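Local atomic coordinates of extracellular protein containing a SCP domain (Bacillus anthracis, PDB entry 4IFA), a protein that is of unknown function, an extracellular protein that carries a cysteine-rich secretory protein (SCP) domain and has been considered a vaccine candidate. Residues I291-S296 with D329-Q334. Numbering follows the deposited sequence.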
ATOM      1  N   ILE A 291       6.513  -9.618  -9.119  1.00 18.22           N
ATOM      2  CA  ILE A 291       6.899  -8.399  -9.820  1.00 18.00           C
ATOM      3  C   ILE A 291       5.660  -7.584 -10.191  1.00 17.57           C
ATOM      4  O   ILE A 291       4.572  -8.117 -10.409  1.00 18.87           O
ATOM      5  CB  ILE A 291       7.803  -8.660 -11.087  1.00 18.19           C
ATOM      6  CG1 ILE A 291       7.202  -9.735 -11.975  1.00 20.57           C
ATOM      7  CG2 ILE A 291       9.231  -9.023 -10.638  1.00 20.70           C
ATOM      8  CD1 ILE A 291       7.990  -9.934 -13.312  1.00 23.03           C
ATOM      9  N   ALA A 292       5.837  -6.256 -10.194  1.00 18.46           N
ATOM     10  CA  ALA A 292       4.792  -5.310 -10.571  1.00 18.51           C
ATOM     11  C   ALA A 292       5.413  -4.085 -11.191  1.00 19.87           C
ATOM     12  O   ALA A 292       6.535  -3.711 -10.869  1.00 19.28           O
ATOM     13  CB  ALA A 292       4.017  -4.865  -9.328  1.00 19.77           C
ATOM     14  N   ALA A 293       4.677  -3.461 -12.094  1.00 19.63           N
ATOM     15  CA  ALA A 293       5.131  -2.222 -12.710  1.00 21.02           C
ATOM     16  C   ALA A 293       3.988  -1.234 -12.923  1.00 21.18           C
ATOM     17  O   ALA A 293       2.895  -1.586 -13.337  1.00 21.84           O
ATOM     18  CB  ALA A 293       5.806  -2.495 -14.071  1.00 21.04           C
ATOM     19  N   GLN A 294       4.305   0.028 -12.650  1.00 21.24           N
ATOM     20  CA  GLN A 294       3.454   1.191 -12.939  1.00 22.16           C
ATOM     21  C   GLN A 294       2.399   1.571 -11.921  1.00 21.21           C
ATOM     22  O   GLN A 294       1.800   2.641 -12.024  1.00 23.78           O
ATOM     23  CB  GLN A 294       2.867   1.174 -14.366  1.00 24.10           C
ATOM     24  CG  GLN A 294       3.942   0.962 -15.463  1.00 27.22           C
ATOM     25  CD  GLN A 294       5.078   1.972 -15.376  1.00 30.13           C
ATOM     26  OE1 GLN A 294       4.868   3.120 -14.977  1.00 34.30           O
ATOM     27  NE2 GLN A 294       6.271   1.571 -15.807  1.00 34.52           N
ATOM     28  N   HIS A 295       2.198   0.722 -10.915  1.00 20.42           N
ATOM     29  CA  HIS A 295       1.304   1.079  -9.812  1.00 19.33           C
ATOM     30  C   HIS A 295       1.819   2.389  -9.192  1.00 18.93           C
ATOM     31  O   HIS A 295       3.036   2.626  -9.154  1.00 20.65           O
ATOM     32  CB  HIS A 295       1.215  -0.036  -8.786  1.00 18.81           C
ATOM     33  CG  HIS A 295       0.787  -1.344  -9.379  1.00 19.73           C
ATOM     34  ND1 HIS A 295       1.618  -2.108 -10.185  1.00 19.89           N
ATOM     35  CD2 HIS A 295      -0.389  -1.999  -9.309  1.00 20.37           C
ATOM     36  CE1 HIS A 295       0.969  -3.200 -10.542  1.00 21.02           C
ATOM     37  NE2 HIS A 295      -0.261  -3.147 -10.034  1.00 20.00           N
ATOM     38  N   SER A 296       0.912   3.180  -8.625  1.00 20.72           N
ATOM     39  CA  SER A 296       1.297   4.489  -8.068  1.00 22.28           C
ATOM     40  C   SER A 296       2.310   4.434  -6.958  1.00 21.75           C
ATOM     41  O   SER A 296       3.172   5.299  -6.877  1.00 22.97           O
ATOM     42  CB  SER A 296       0.075   5.256  -7.558  1.00 24.16           C
ATOM     43  OG  SER A 296      -0.647   4.498  -6.565  1.00 28.14           O
ATOM     44  N   ASP A 329      12.095   3.186  -9.338  1.00 24.96           N
ATOM     45  CA  ASP A 329      11.010   3.985  -9.904  1.00 25.43           C
ATOM     46  C   ASP A 329       9.690   3.239  -9.610  1.00 23.77           C
ATOM     47  O   ASP A 329       9.439   2.926  -8.453  1.00 26.02           O
ATOM     48  CB  ASP A 329      11.254   4.313 -11.390  1.00 27.01           C
ATOM     49  CG  ASP A 329      10.448   5.545 -11.888  1.00 31.07           C
ATOM     50  OD1 ASP A 329       9.557   6.089 -11.175  1.00 37.99           O
ATOM     51  OD2 ASP A 329      10.783   6.028 -12.994  1.00 36.48           O
ATOM     52  N   LYS A 330       8.875   2.945 -10.614  1.00 24.05           N
ATOM     53  CA  LYS A 330       7.629   2.217 -10.371  1.00 22.74           C
ATOM     54  C   LYS A 330       7.697   0.754 -10.755  1.00 21.29           C
ATOM     55  O   LYS A 330       6.722   0.195 -11.215  1.00 21.64           O
ATOM     56  CB  LYS A 330       6.420   2.954 -11.005  1.00 23.98           C
ATOM     57  CG  LYS A 330       6.214   4.351 -10.364  1.00 28.25           C
ATOM     58  CD  LYS A 330       4.969   5.005 -10.889  1.00 31.39           C
ATOM     59  CE  LYS A 330       4.812   6.392 -10.307  1.00 35.65           C
ATOM     60  NZ  LYS A 330       3.741   7.159 -11.021  1.00 41.83           N
ATOM     61  N   PHE A 331       8.872   0.130 -10.538  1.00 20.71           N
ATOM     62  CA  PHE A 331       9.058  -1.303 -10.708  1.00 19.40           C
ATOM     63  C   PHE A 331       9.293  -1.838  -9.300  1.00 19.39           C
ATOM     64  O   PHE A 331      10.199  -1.382  -8.597  1.00 20.78           O
ATOM     65  CB  PHE A 331      10.240  -1.611 -11.666  1.00 19.74           C
ATOM     66  CG  PHE A 331       9.920  -1.376 -13.112  1.00 21.19           C
ATOM     67  CD1 PHE A 331       9.634  -2.442 -13.968  1.00 23.51           C
ATOM     68  CD2 PHE A 331       9.791  -0.082 -13.591  1.00 25.09           C
ATOM     69  CE1 PHE A 331       9.271  -2.203 -15.266  1.00 23.47           C
ATOM     70  CE2 PHE A 331       9.449   0.150 -14.911  1.00 24.98           C
ATOM     71  CZ  PHE A 331       9.174  -0.926 -15.713  1.00 23.67           C
ATOM     72  N   TYR A 332       8.469  -2.802  -8.922  1.00 18.96           N
ATOM     73  CA  TYR A 332       8.430  -3.365  -7.582  1.00 18.28           C
ATOM     74  C   TYR A 332       8.640  -4.854  -7.616  1.00 17.32           C
ATOM     75  O   TYR A 332       7.969  -5.574  -8.372  1.00 18.62           O
ATOM     76  CB  TYR A 332       7.021  -3.130  -6.974  1.00 18.70           C
ATOM     77  CG  TYR A 332       6.493  -1.703  -7.082  1.00 17.65           C
ATOM     78  CD1 TYR A 332       6.666  -0.788  -6.039  1.00 19.19           C
ATOM     79  CD2 TYR A 332       5.793  -1.282  -8.196  1.00 17.64           C
ATOM     80  CE1 TYR A 332       6.178   0.486  -6.104  1.00 19.85           C
ATOM     81  CE2 TYR A 332       5.303   0.032  -8.272  1.00 20.01           C
ATOM     82  CZ  TYR A 332       5.490   0.903  -7.228  1.00 18.42           C
ATOM     83  OH  TYR A 332       5.018   2.197  -7.299  1.00 20.32           O
ATOM     84  N   THR A 333       9.622  -5.338  -6.834  1.00 18.00           N
ATOM     85  CA  THR A 333       9.937  -6.752  -6.782  1.00 18.23           C
ATOM     86  C   THR A 333      10.023  -7.264  -5.355  1.00 17.47           C
ATOM     87  O   THR A 333      10.747  -6.710  -4.540  1.00 19.09           O
ATOM     88  CB  THR A 333      11.311  -7.023  -7.463  1.00 18.40           C
ATOM     89  OG1 THR A 333      11.260  -6.634  -8.843  1.00 19.29           O
ATOM     90  CG2 THR A 333      11.731  -8.481  -7.410  1.00 19.48           C
ATOM     91  N   GLN A 334       9.286  -8.337  -5.087  1.00 17.16           N
ATOM     92  CA  GLN A 334       9.430  -9.111  -3.852  1.00 17.70           C
ATOM     93  C   GLN A 334      10.213 -10.360  -4.179  1.00 17.56           C
ATOM     94  O   GLN A 334       9.837 -11.100  -5.106  1.00 18.44           O
ATOM     95  CB  GLN A 334       8.075  -9.565  -3.308  1.00 18.74           C
ATOM     96  CG  GLN A 334       7.203  -8.485  -2.722  1.00 18.07           C
ATOM     97  CD  GLN A 334       5.843  -9.006  -2.281  1.00 17.99           C
ATOM     98  OE1 GLN A 334       5.190  -9.770  -2.997  1.00 18.10           O
ATOM     99  NE2 GLN A 334       5.404  -8.610  -1.071  1.00 17.99           N
TER
HETATM  100  O   HOH W   1       1.546   5.367 -11.653  1.00 49.00           O
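A292 and Y332 form an antiparallel hydrogen-bonded pair: Y332 N gives A292 O a nearly straight 2.9 Å bond (175°), and A292 N returns one to Y332 O that is more bent, at 144°. Beyond this pair, Q294 N reaches K330 O at 2.8 Å, although Q294 has already left the strand and turns with a positive phi. The Y332 ring lies along the turning chain with A292 O and H295 O at its edge, and Y332 OH donates to H295 O over 2.7 Å from above the carbonyl plane, tying the phenol to the loop backbone. On the other face of the sheet, A293 CB sits over one face of the F331 ring, 4.0 Å from its centroid, in a CH-pi contact. The Q294 chain bends at chi2 (-54°), which carries NE2 obliquely to CE2 of F331, 3.6 Å away, the amide plane almost perpendicular to the ring. On the same face as F331, at the other end of the paired strands, I291 CG2 lies beside T333 OG1. This pairing of 286-293, an outermost strand, with 331-338 belongs to the mixed four-stranded sheet of the SCP domain, an alpha/beta/alpha sandwich in this family. K330, extended beyond CG, runs past H295 O, with its CD 3.5 Å from that oxygen, while one water joins its NZ to Q294 O. The same ammonium also bonds to Y77 OH, which in turn meets S296 O, so the turn is joined to a residue between strands 71-74 and 80-84 of the N-terminal sheet. Helices 298-306 and 210-234 pack against Y332 on the face of the sheet that it shares with A292; M257 of helix 244-260 covers I291, F331 and T333 on the other, where S254 OG holds T333 OG1.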